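Local coordinates for protein N-acetylglucosamine-6-phosphate deacetylase (Thermotoga maritima, PDB 1O12) that probably deacetylates N-acetylglucosamine-6-phosphate as a metal-dependent hydrolase of the NagA family, with one divalent metal cation in each subunit, at residues 57-62 against 264-269; 236-241 against 260-265; 90-95 against 119-124; 270-275 against 302-307. All blocks are in the same frame, centred on the assembly; numbering follows the deposited sequence.

From the N terminus, the end of the first barrel strand, 52-59, and the corner after it (57-62) meet 264-269 some 200 residues later. Interaction 1 is thus the longest closure, joining the first and last strands of the barrel. Interaction 3 (90-95 with 119-124) nests inside that loop as a parallel pair bridged by helix 99-115; its first strand borders strand 52-59. Interaction 2 (236-241 with 260-265) is another such pair, ending on the strand that interaction 1 uses and sharing L264 and V265 with it. Interaction 4 (270-275 with 302-307) follows in series and joins two loops beside the probable active site, its S303 bonded to T266 of interaction 1.

Interaction 1 (57-62 against 264-269); sequences FVDPHI and LVTDSI
D59 and H61 share a chi1 of -164°, which sets each CG trans to the backbone nitrogen and carries the D59 carboxylate to T266 and the H61 ring alongside D267. This is the seam of an amidohydrolase TIM barrel, where the first strand, 52-59, meets the last, 262-265. The chain turns a corner at P60, and D59 stabilises it with an Asx turn: OD1 of D59 accepts from N of H61 at 3.1 Å. The same D59 OD1 receives N of T266 at 3.3 Å from the opposite face of the carboxylate plane, so one oxygen ties the corner to the other segment. Just beyond, O of H61 accepts N of D267 at 2.7 Å. Further back a water bridges the segments, 2.8 Å from V58 O and 2.9 Å from L264 O.

H61 and H63 form the HxH signature of the superfamily. The H61 ring is hydrogen-bonded to E237 through ND1 and to E127, an iron ligand, through NE2, and its side chain lies about 5 Å from the iron. D267, the predicted proton donor/acceptor, places its carboxylate over one face of this ring, near the rim, with the planes 69° apart; its OD1 is bonded to H63. At the corner, V265 CG2 packs 3.5 Å from P60 CG and 3.4 Å from H61 CB.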
loop_
_atom_site.group_PDB
_atom_site.type_symbol
_atom_site.label_atom_id
_atom_site.label_comp_id
_atom_site.label_asym_id
_atom_site.label_seq_id
_atom_site.Cartn_x
_atom_site.Cartn_y
_atom_site.Cartn_z
ATOM N N PHE A 57 -20.954 -13.756 13.283
ATOM C CA PHE A 57 -19.776 -12.905 13.357
ATOM C C PHE A 57 -18.831 -13.420 14.432
ATOM O O PHE A 57 -19.261 -14.081 15.383
ATOM C CB PHE A 57 -20.174 -11.468 13.679
ATOM C CG PHE A 57 -21.058 -10.840 12.633
ATOM C CD1 PHE A 57 -21.970 -9.841 12.979
ATOM C CD2 PHE A 57 -20.977 -11.245 11.297
ATOM C CE1 PHE A 57 -22.786 -9.259 12.013
ATOM C CE2 PHE A 57 -21.788 -10.671 10.322
ATOM C CZ PHE A 57 -22.691 -9.681 10.677
ATOM N N VAL A 58 -17.549 -13.098 14.254
ATOM C CA VAL A 58 -16.485 -13.482 15.146
ATOM C C VAL A 58 -15.649 -12.249 15.526
ATOM O O VAL A 58 -15.094 -11.574 14.644
ATOM C CB VAL A 58 -15.571 -14.535 14.462
ATOM C CG1 VAL A 58 -14.433 -14.908 15.410
ATOM C CG2 VAL A 58 -16.409 -15.788 14.040
ATOM N N ASP A 59 -15.550 -11.950 16.828
ATOM C CA ASP A 59 -14.771 -10.798 17.277
ATOM C C ASP A 59 -13.617 -11.329 18.116
ATOM O O ASP A 59 -13.792 -11.671 19.277
ATOM C CB ASP A 59 -15.614 -9.827 18.117
ATOM C CG ASP A 59 -14.940 -8.464 18.267
ATOM O OD1 ASP A 59 -13.741 -8.386 17.946
ATOM O OD2 ASP A 59 -15.582 -7.481 18.703
ATOM N N PRO A 60 -12.408 -11.371 17.531
ATOM C CA PRO A 60 -11.235 -11.875 18.245
ATOM C C PRO A 60 -10.539 -10.824 19.069
ATOM O O PRO A 60 -9.518 -11.103 19.699
ATOM C CB PRO A 60 -10.359 -12.382 17.109
ATOM C CG PRO A 60 -10.584 -11.314 16.042
ATOM C CD PRO A 60 -12.084 -11.078 16.112
ATOM N N HIS A 61 -11.095 -9.617 19.074
ATOM C CA HIS A 61 -10.466 -8.520 19.793
ATOM C C HIS A 61 -11.471 -7.546 20.386
ATOM O O HIS A 61 -11.852 -6.581 19.728
ATOM C CB HIS A 61 -9.526 -7.765 18.842
ATOM C CG HIS A 61 -8.547 -6.883 19.539
ATOM N ND1 HIS A 61 -7.437 -6.361 18.912
ATOM C CD2 HIS A 61 -8.504 -6.426 20.814
ATOM C CE1 HIS A 61 -6.752 -5.622 19.765
ATOM N NE2 HIS A 61 -7.377 -5.646 20.927
ATOM N N ILE A 62 -11.899 -7.806 21.620
ATOM C CA ILE A 62 -12.836 -6.936 22.335
ATOM C C ILE A 62 -12.535 -7.028 23.840
ATOM O O ILE A 62 -12.503 -8.122 24.399
ATOM C CB ILE A 62 -14.333 -7.331 22.062
ATOM C CG1 ILE A 62 -15.267 -6.575 23.017
ATOM C CG2 ILE A 62 -14.534 -8.817 22.197
ATOM C CD1 ILE A 62 -16.755 -6.826 22.751
ATOM N N LEU A 264 -12.206 -8.260 10.565
ATOM C CA LEU A 264 -12.917 -7.192 11.278
ATOM C C LEU A 264 -12.754 -7.422 12.773
ATOM O O LEU A 264 -12.708 -8.560 13.241
ATOM C CB LEU A 264 -14.387 -7.155 10.874
ATOM C CG LEU A 264 -14.792 -5.940 10.039
ATOM C CD1 LEU A 264 -13.653 -5.497 9.164
ATOM C CD2 LEU A 264 -16.019 -6.242 9.205
ATOM N N VAL A 265 -12.675 -6.341 13.525
ATOM C CA VAL A 265 -12.462 -6.432 14.960
ATOM C C VAL A 265 -13.169 -5.219 15.595
ATOM O O VAL A 265 -13.410 -4.205 14.935
ATOM C CB VAL A 265 -10.910 -6.412 15.211
ATOM C CG1 VAL A 265 -10.545 -5.415 16.232
ATOM C CG2 VAL A 265 -10.404 -7.812 15.558
ATOM N N THR A 266 -13.479 -5.297 16.876
ATOM C CA THR A 266 -14.152 -4.196 17.520
ATOM C C THR A 266 -13.212 -3.356 18.401
ATOM O O THR A 266 -13.245 -2.124 18.331
ATOM C CB THR A 266 -15.369 -4.757 18.322
ATOM O OG1 THR A 266 -16.516 -3.931 18.104
ATOM C CG2 THR A 266 -15.064 -4.877 19.791
ATOM N N ASP A 267 -12.352 -4.012 19.190
ATOM C CA ASP A 267 -11.415 -3.340 20.100
ATOM C C ASP A 267 -12.247 -2.464 21.030
ATOM O O ASP A 267 -11.801 -1.439 21.537
ATOM C CB ASP A 267 -10.393 -2.493 19.316
ATOM C CG ASP A 267 -9.213 -1.970 20.201
ATOM O OD1 ASP A 267 -8.613 -2.734 21.008
ATOM O OD2 ASP A 267 -8.860 -0.775 20.061
ATOM N N SER A 268 -13.476 -2.895 21.232
ATOM C CA SER A 268 -14.431 -2.220 22.076
ATOM C C SER A 268 -14.041 -2.282 23.559
ATOM O O SER A 268 -13.376 -3.222 24.015
ATOM C CB SER A 268 -15.793 -2.887 21.861
ATOM O OG SER A 268 -16.786 -2.465 22.764
ATOM N N ILE A 269 -14.433 -1.266 24.311
ATOM C CA ILE A 269 -14.167 -1.279 25.744
ATOM C C ILE A 269 -15.511 -1.220 26.482
ATOM O O ILE A 269 -16.552 -1.035 25.851
ATOM C CB ILE A 269 -13.268 -0.106 26.171
ATOM C CG1 ILE A 269 -13.935 1.228 25.837
ATOM C CG2 ILE A 269 -11.915 -0.249 25.500
ATOM C CD1 ILE A 269 -13.072 2.439 26.184
HETATM O O HOH W 1 -13.527 -11.227 12.371
#

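Interaction 2 (236-241 against 260-265); sequences LELICD and NGIVLV
E237 and V265 cross at a slant, the methyl CG2 of V265 lying 3.4 Å from OE2 of E237 across the parallel strands 236-239 and 262-265. E237 reaches this place with CG between its backbone N and carbonyl carbon (chi1 77°) and an extended chain beyond. On the same face, CB of E237 touches CG1 of V263 and CG1 of I239 touches CG1 of V265. The other face carries L236, L238, I262 and L264, with L238 CD1 3.9 Å from I262 CG2.

The backbones set this register. L236 N donates to G261 O at 2.9 Å, V263 N to L236 O at 2.8 Å and L238 N to V263 O at 3.1 Å; the next bond, V265 N to L238 O, is weak, and there a water joins L238 O, C240 N and V265 O as the strands part.

Around the carboxylate, E237 forms a salt bridge with R206 and hydrogen bonds with H61 ND1 and with the backbone N of H209, an iron ligand. An alanine in place of E237 would probably leave R206 without its charge partner and H61 ND1 without its acceptor, the ring then held by E127 alone of these two.

The pair belongs to a beta-alpha-beta crossover: helix 247-257 packs V253 against L236, L238 and I262, helix 307-318 brings F314 to C240, I262 and L264, and strand 206-207 borders strand 235-239 on its other side.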
loop_
_atom_site.group_PDB
_atom_site.type_symbol
_atom_site.label_atom_id
_atom_site.label_comp_id
_atom_site.label_asym_id
_atom_site.label_seq_id
_atom_site.Cartn_x
_atom_site.Cartn_y
_atom_site.Cartn_z
ATOM N N LEU A 236 -4.761 -8.716 8.350
ATOM C CA LEU A 236 -4.686 -7.513 9.156
ATOM C C LEU A 236 -5.999 -7.248 9.838
ATOM O O LEU A 236 -7.053 -7.281 9.197
ATOM C CB LEU A 236 -4.346 -6.296 8.292
ATOM C CG LEU A 236 -3.231 -6.401 7.246
ATOM C CD1 LEU A 236 -3.074 -5.081 6.512
ATOM C CD2 LEU A 236 -1.937 -6.786 7.945
ATOM N N GLU A 237 -5.978 -6.990 11.140
ATOM C CA GLU A 237 -7.249 -6.693 11.748
ATOM C C GLU A 237 -7.458 -5.173 11.622
ATOM O O GLU A 237 -6.520 -4.408 11.708
ATOM C CB GLU A 237 -7.326 -7.245 13.197
ATOM C CG GLU A 237 -6.619 -6.514 14.283
ATOM C CD GLU A 237 -6.760 -7.198 15.653
ATOM O OE1 GLU A 237 -6.546 -6.504 16.662
ATOM O OE2 GLU A 237 -7.063 -8.416 15.741
ATOM N N LEU A 238 -8.689 -4.759 11.357
ATOM C CA LEU A 238 -9.006 -3.353 11.186
ATOM C C LEU A 238 -10.177 -2.883 12.064
ATOM O O LEU A 238 -11.207 -3.541 12.133
ATOM C CB LEU A 238 -9.392 -3.082 9.735
ATOM C CG LEU A 238 -8.611 -3.505 8.499
ATOM C CD1 LEU A 238 -9.340 -2.886 7.286
ATOM C CD2 LEU A 238 -7.142 -3.041 8.550
ATOM N N ILE A 239 -10.029 -1.744 12.725
ATOM C CA ILE A 239 -11.122 -1.208 13.532
ATOM C C ILE A 239 -11.880 -0.213 12.648
ATOM O O ILE A 239 -11.393 0.891 12.435
ATOM C CB ILE A 239 -10.591 -0.480 14.781
ATOM C CG1 ILE A 239 -9.841 -1.465 15.679
ATOM C CG2 ILE A 239 -11.752 0.193 15.538
ATOM C CD1 ILE A 239 -8.924 -0.787 16.685
ATOM N N CYS A 240 -13.057 -0.584 12.136
ATOM C CA CYS A 240 -13.792 0.311 11.251
ATOM C C CYS A 240 -14.741 1.309 11.856
ATOM O O CYS A 240 -15.922 1.316 11.533
ATOM C CB CYS A 240 -14.546 -0.482 10.215
ATOM S SG CYS A 240 -13.421 -1.279 9.153
ATOM N N ASP A 241 -14.199 2.182 12.687
ATOM C CA ASP A 241 -14.983 3.182 13.367
ATOM C C ASP A 241 -14.815 4.568 12.776
ATOM O O ASP A 241 -15.388 5.528 13.282
ATOM C CB ASP A 241 -14.621 3.217 14.851
ATOM C CG ASP A 241 -13.154 3.482 15.089
ATOM O OD1 ASP A 241 -12.762 3.465 16.276
ATOM O OD2 ASP A 241 -12.392 3.706 14.121
ATOM N N ASN A 260 -9.971 -11.230 1.500
ATOM C CA ASN A 260 -9.201 -12.365 2.014
ATOM C C ASN A 260 -8.133 -12.021 3.059
ATOM O O ASN A 260 -7.727 -12.891 3.818
ATOM C CB ASN A 260 -8.517 -13.091 0.839
ATOM C CG ASN A 260 -9.404 -13.149 -0.425
ATOM O OD1 ASN A 260 -9.999 -12.122 -0.876
ATOM N ND2 ASN A 260 -9.496 -14.346 -1.013
ATOM N N GLY A 261 -7.670 -10.771 3.107
ATOM C CA GLY A 261 -6.623 -10.427 4.051
ATOM C C GLY A 261 -6.991 -9.466 5.162
ATOM O O GLY A 261 -6.109 -8.857 5.755
ATOM N N ILE A 262 -8.285 -9.330 5.452
ATOM C CA ILE A 262 -8.752 -8.419 6.499
ATOM C C ILE A 262 -9.643 -9.096 7.541
ATOM O O ILE A 262 -10.540 -9.867 7.220
ATOM C CB ILE A 262 -9.506 -7.248 5.875
ATOM C CG1 ILE A 262 -8.513 -6.283 5.241
ATOM C CG2 ILE A 262 -10.384 -6.576 6.894
ATOM C CD1 ILE A 262 -9.164 -5.399 4.171
ATOM N N VAL A 263 -9.381 -8.800 8.799
ATOM C CA VAL A 263 -10.165 -9.381 9.866
ATOM C C VAL A 263 -10.880 -8.275 10.609
ATOM O O VAL A 263 -10.235 -7.416 11.217
ATOM C CB VAL A 263 -9.260 -10.154 10.821
ATOM C CG1 VAL A 263 -9.901 -10.271 12.208
ATOM C CG2 VAL A 263 -9.034 -11.524 10.267
ATOM N N LEU A 264 -12.206 -8.260 10.565
ATOM C CA LEU A 264 -12.917 -7.192 11.278
ATOM C C LEU A 264 -12.754 -7.422 12.773
ATOM O O LEU A 264 -12.708 -8.560 13.241
ATOM C CB LEU A 264 -14.387 -7.155 10.874
ATOM C CG LEU A 264 -14.792 -5.940 10.039
ATOM C CD1 LEU A 264 -13.653 -5.497 9.164
ATOM C CD2 LEU A 264 -16.019 -6.242 9.205
ATOM N N VAL A 265 -12.675 -6.341 13.525
ATOM C CA VAL A 265 -12.462 -6.432 14.960
ATOM C C VAL A 265 -13.169 -5.219 15.595
ATOM O O VAL A 265 -13.410 -4.205 14.935
ATOM C CB VAL A 265 -10.910 -6.412 15.211
ATOM C CG1 VAL A 265 -10.545 -5.415 16.232
ATOM C CG2 VAL A 265 -10.404 -7.812 15.558
HETATM O O HOH W 2 -13.874 -3.173 12.349
#

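Interaction 3 (90-95 against 119-124); sequences FLATTV and TSLLGV
F90 and A92 pair in parallel with 121-124, the short strand axes 4.8 Å apart at closest and inclined by 31°: F90 N donates to S120 O at 2.8 Å, L122 N to F90 O at 2.9 Å, and A92 N to G123 O at 3.2 Å. Between L121, opposite F90, and V124, opposite A92, the second strand spends one extra residue, a bulge-like slip at L122 and G123. At G123 the backbone angles would press any CB against the carbonyl oxygen of L122.

On one face the F90 ring receives CD1 of L121 in a CH-pi contact, 4.3 Å from the ring centroid and offset toward the rim, while S120 OG approaches its edge in the ring plane. With chi1 at 80°, the ring swings over the 119-124 segment. The same L121 methyl also touches A92 CB at 4.0 Å, so it sits against both residues. An alanine in place of F90 would probably open a gap beside L121 CD1 and leave M78 and L82 of helix 75-83 without the ring they pack on. On the opposite face from F90, L91 runs alongside L122, its CD1 3.5 Å from L122 CB.

Helix 99-115 links the two strands and covers L121 and V124, completing a beta-alpha-beta crossover of the kind repeated round a TIM barrel, here leading toward the iron ligand E127.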
loop_
_atom_site.group_PDB
_atom_site.type_symbol
_atom_site.label_atom_id
_atom_site.label_comp_id
_atom_site.label_asym_id
_atom_site.label_seq_id
_atom_site.Cartn_x
_atom_site.Cartn_y
_atom_site.Cartn_z
ATOM N N PHE A 90 -16.275 -15.122 20.310
ATOM C CA PHE A 90 -15.434 -13.995 20.660
ATOM C C PHE A 90 -14.304 -14.401 21.603
ATOM O O PHE A 90 -14.282 -15.501 22.182
ATOM C CB PHE A 90 -16.266 -12.852 21.240
ATOM C CG PHE A 90 -16.651 -13.019 22.701
ATOM C CD1 PHE A 90 -15.967 -12.308 23.704
ATOM C CD2 PHE A 90 -17.746 -13.783 23.062
ATOM C CE1 PHE A 90 -16.396 -12.357 25.044
ATOM C CE2 PHE A 90 -18.172 -13.836 24.371
ATOM C CZ PHE A 90 -17.497 -13.119 25.370
ATOM N N LEU A 91 -13.343 -13.497 21.700
ATOM C CA LEU A 91 -12.164 -13.659 22.522
ATOM C C LEU A 91 -12.105 -12.434 23.427
ATOM O O LEU A 91 -11.909 -11.300 22.956
ATOM C CB LEU A 91 -10.928 -13.720 21.610
ATOM C CG LEU A 91 -10.041 -14.956 21.443
ATOM C CD1 LEU A 91 -10.848 -16.236 21.490
ATOM C CD2 LEU A 91 -9.253 -14.809 20.130
ATOM N N ALA A 92 -12.315 -12.678 24.720
ATOM C CA ALA A 92 -12.248 -11.647 25.753
ATOM C C ALA A 92 -10.775 -11.266 25.760
ATOM O O ALA A 92 -9.920 -12.075 26.043
ATOM C CB ALA A 92 -12.670 -12.230 27.088
ATOM N N THR A 93 -10.489 -10.024 25.429
ATOM C CA THR A 93 -9.126 -9.540 25.295
ATOM C C THR A 93 -8.640 -8.766 26.491
ATOM O O THR A 93 -9.339 -7.913 27.022
ATOM C CB THR A 93 -9.028 -8.659 24.021
ATOM O OG1 THR A 93 -9.738 -9.318 22.961
ATOM C CG2 THR A 93 -7.571 -8.437 23.596
ATOM N N THR A 94 -7.420 -9.055 26.905
ATOM C CA THR A 94 -6.835 -8.377 28.048
ATOM C C THR A 94 -5.968 -7.221 27.583
ATOM O O THR A 94 -5.812 -6.977 26.384
ATOM C CB THR A 94 -5.931 -9.337 28.814
ATOM O OG1 THR A 94 -4.902 -9.816 27.930
ATOM C CG2 THR A 94 -6.731 -10.531 29.331
ATOM N N VAL A 95 -5.424 -6.485 28.543
ATOM C CA VAL A 95 -4.484 -5.417 28.229
ATOM C C VAL A 95 -3.233 -5.798 29.037
ATOM O O VAL A 95 -3.257 -6.803 29.738
ATOM C CB VAL A 95 -5.016 -4.035 28.655
ATOM C CG1 VAL A 95 -6.140 -3.627 27.738
ATOM C CG2 VAL A 95 -5.492 -4.068 30.092
ATOM N N THR A 119 -21.246 -21.720 25.011
ATOM C CA THR A 119 -20.920 -20.287 24.960
ATOM C C THR A 119 -20.216 -19.773 23.685
ATOM O O THR A 119 -19.569 -20.518 22.934
ATOM C CB THR A 119 -19.999 -19.865 26.154
ATOM O OG1 THR A 119 -19.735 -18.467 26.054
ATOM C CG2 THR A 119 -18.651 -20.598 26.118
ATOM N N SER A 120 -20.318 -18.473 23.475
ATOM C CA SER A 120 -19.675 -17.858 22.331
ATOM C C SER A 120 -18.220 -17.528 22.697
ATOM O O SER A 120 -17.424 -17.156 21.848
ATOM C CB SER A 120 -20.459 -16.605 21.883
ATOM O OG SER A 120 -20.744 -15.725 22.971
ATOM N N LEU A 121 -17.862 -17.702 23.961
ATOM C CA LEU A 121 -16.498 -17.423 24.390
ATOM C C LEU A 121 -15.515 -18.536 24.003
ATOM O O LEU A 121 -15.534 -19.628 24.556
ATOM C CB LEU A 121 -16.470 -17.209 25.891
ATOM C CG LEU A 121 -15.084 -17.079 26.514
ATOM C CD1 LEU A 121 -14.514 -15.692 26.231
ATOM C CD2 LEU A 121 -15.186 -17.291 28.031
ATOM N N LEU A 122 -14.654 -18.249 23.044
ATOM C CA LEU A 122 -13.679 -19.217 22.585
ATOM C C LEU A 122 -12.513 -19.240 23.552
ATOM O O LEU A 122 -11.870 -20.258 23.752
ATOM C CB LEU A 122 -13.156 -18.820 21.218
ATOM C CG LEU A 122 -12.659 -19.877 20.212
ATOM C CD1 LEU A 122 -11.320 -19.444 19.654
ATOM C CD2 LEU A 122 -12.593 -21.247 20.817
ATOM N N GLY A 123 -12.233 -18.103 24.151
ATOM C CA GLY A 123 -11.124 -18.045 25.071
ATOM C C GLY A 123 -10.670 -16.630 25.358
ATOM O O GLY A 123 -11.464 -15.670 25.346
ATOM N N VAL A 124 -9.366 -16.502 25.567
ATOM C CA VAL A 124 -8.794 -15.230 25.908
ATOM C C VAL A 124 -7.717 -14.771 24.956
ATOM O O VAL A 124 -6.861 -15.556 24.562
ATOM C CB VAL A 124 -8.228 -15.291 27.339
ATOM C CG1 VAL A 124 -7.372 -14.047 27.645
ATOM C CG2 VAL A 124 -9.391 -15.408 28.315
#

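Interaction 4 (270-275 against 302-307); sequences SAAGLK and GSTLFF
S303 OG is gripped twice: it accepts N of L305 at 3.1 Å, closing an ST turn, and it is also hydrogen-bonded to T266 O. The turn presents T304 to a second tight turn, the type II beta turn from A271 to L274, whose L274 N donates to A271 O at 2.9 Å. No hydrogen bond crosses the contact; the two loops meet by van der Waals packing.

The CB of A272 points at T304 and rests 3.5 Å from T304 CA, the point where the two backbones come nearest. T304 replies with its CB, 3.7 Å from A272 CA, and with CG2, which lies beside the A272 backbone N, while its OG1 bonds to O of G291. These loops extend from the C-terminal side of the barrel: G302 is predicted to bind substrate, and S303 lies close to D267 and H244, so the packing flanks the probable active site. Backbone hydrogen bonds between S303 and I269 and between A272 and V66 attach the loops to their surroundings.

F306, at the N-cap position of helix 307-318, holds CG opposite its carbonyl carbon (chi1 -77°), which sends the ring back to the turn; F81 meets it at about 55°. Its CE1 lies 4.1 Å from A272 CB. F306 CZ lies 3.7 Å from G273 CA, and a CB on G273 would be pressed against that ring atom.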
loop_
_atom_site.group_PDB
_atom_site.type_symbol
_atom_site.label_atom_id
_atom_site.label_comp_id
_atom_site.label_asym_id
_atom_site.label_seq_id
_atom_site.Cartn_x
_atom_site.Cartn_y
_atom_site.Cartn_z
ATOM N N SER A 270 -15.485 -1.411 27.798
ATOM C CA SER A 270 -16.686 -1.369 28.636
ATOM C C SER A 270 -17.586 -0.156 28.368
ATOM O O SER A 270 -18.806 -0.260 28.411
ATOM C CB SER A 270 -16.283 -1.368 30.111
ATOM O OG SER A 270 -15.411 -0.277 30.388
ATOM N N ALA A 271 -16.980 0.990 28.084
ATOM C CA ALA A 271 -17.726 2.213 27.820
ATOM C C ALA A 271 -18.668 2.142 26.616
ATOM O O ALA A 271 -19.628 2.907 26.538
ATOM C CB ALA A 271 -16.751 3.377 27.629
ATOM N N ALA A 272 -18.405 1.242 25.673
ATOM C CA ALA A 272 -19.241 1.154 24.489
ATOM C C ALA A 272 -20.697 0.972 24.870
ATOM O O ALA A 272 -21.033 0.101 25.666
ATOM C CB ALA A 272 -18.778 0.014 23.609
ATOM N N GLY A 273 -21.558 1.815 24.305
ATOM C CA GLY A 273 -22.981 1.745 24.598
ATOM C C GLY A 273 -23.376 2.524 25.851
ATOM O O GLY A 273 -24.506 2.393 26.325
ATOM N N LEU A 274 -22.456 3.318 26.398
ATOM C CA LEU A 274 -22.746 4.112 27.587
ATOM C C LEU A 274 -22.519 5.598 27.294
ATOM O O LEU A 274 -21.749 5.942 26.396
ATOM C CB LEU A 274 -21.850 3.681 28.742
ATOM C CG LEU A 274 -21.924 2.202 29.120
ATOM C CD1 LEU A 274 -21.101 1.941 30.379
ATOM C CD2 LEU A 274 -23.369 1.802 29.339
ATOM N N LYS A 275 -23.197 6.472 28.038
ATOM C CA LYS A 275 -23.052 7.926 27.863
ATOM C C LYS A 275 -21.577 8.351 27.904
ATOM O O LYS A 275 -20.741 7.676 28.500
ATOM C CB LYS A 275 -23.829 8.700 28.957
ATOM C CG LYS A 275 -24.295 7.866 30.178
ATOM C CD LYS A 275 -23.167 7.019 30.826
ATOM C CE LYS A 275 -23.722 5.850 31.675
ATOM N NZ LYS A 275 -24.585 4.914 30.883
ATOM N N GLY A 302 -8.927 2.309 22.630
ATOM C CA GLY A 302 -9.929 1.322 22.258
ATOM C C GLY A 302 -11.008 2.002 21.428
ATOM O O GLY A 302 -10.721 2.996 20.766
ATOM N N SER A 303 -12.237 1.489 21.462
ATOM C CA SER A 303 -13.346 2.094 20.717
ATOM C C SER A 303 -14.670 1.796 21.403
ATOM O O SER A 303 -14.728 1.072 22.399
ATOM C CB SER A 303 -13.441 1.525 19.291
ATOM O OG SER A 303 -14.175 0.299 19.277
ATOM N N THR A 304 -15.739 2.353 20.857
ATOM C CA THR A 304 -17.081 2.087 21.386
ATOM C C THR A 304 -17.893 1.499 20.220
ATOM O O THR A 304 -19.113 1.483 20.220
ATOM C CB THR A 304 -17.756 3.373 21.941
ATOM O OG1 THR A 304 -17.907 4.339 20.893
ATOM C CG2 THR A 304 -16.902 3.966 23.048
ATOM N N LEU A 305 -17.162 0.986 19.237
ATOM C CA LEU A 305 -17.715 0.398 18.033
ATOM C C LEU A 305 -18.430 -0.933 18.291
ATOM O O LEU A 305 -17.826 -1.844 18.840
ATOM C CB LEU A 305 -16.565 0.190 17.047
ATOM C CG LEU A 305 -16.894 -0.371 15.664
ATOM C CD1 LEU A 305 -17.805 0.574 14.925
ATOM C CD2 LEU A 305 -15.610 -0.582 14.903
ATOM N N PHE A 306 -19.708 -1.039 17.922
ATOM C CA PHE A 306 -20.440 -2.303 18.075
ATOM C C PHE A 306 -20.073 -3.137 16.853
ATOM O O PHE A 306 -19.932 -2.593 15.762
ATOM C CB PHE A 306 -21.960 -2.099 18.105
ATOM C CG PHE A 306 -22.492 -1.571 19.413
ATOM C CD1 PHE A 306 -21.734 -1.626 20.574
ATOM C CD2 PHE A 306 -23.786 -1.036 19.489
ATOM C CE1 PHE A 306 -22.247 -1.161 21.785
ATOM C CE2 PHE A 306 -24.300 -0.568 20.707
ATOM C CZ PHE A 306 -23.530 -0.634 21.846
ATOM N N PHE A 307 -19.916 -4.447 17.015
ATOM C CA PHE A 307 -19.521 -5.249 15.874
ATOM C C PHE A 307 -20.433 -4.991 14.692
ATOM O O PHE A 307 -19.980 -4.809 13.558
ATOM C CB PHE A 307 -19.517 -6.730 16.196
ATOM C CG PHE A 307 -18.684 -7.524 15.236
ATOM C CD1 PHE A 307 -19.214 -7.948 14.022
ATOM C CD2 PHE A 307 -17.337 -7.759 15.505
ATOM C CE1 PHE A 307 -18.404 -8.587 13.088
ATOM C CE2 PHE A 307 -16.513 -8.395 14.591
ATOM C CZ PHE A 307 -17.041 -8.811 13.377
#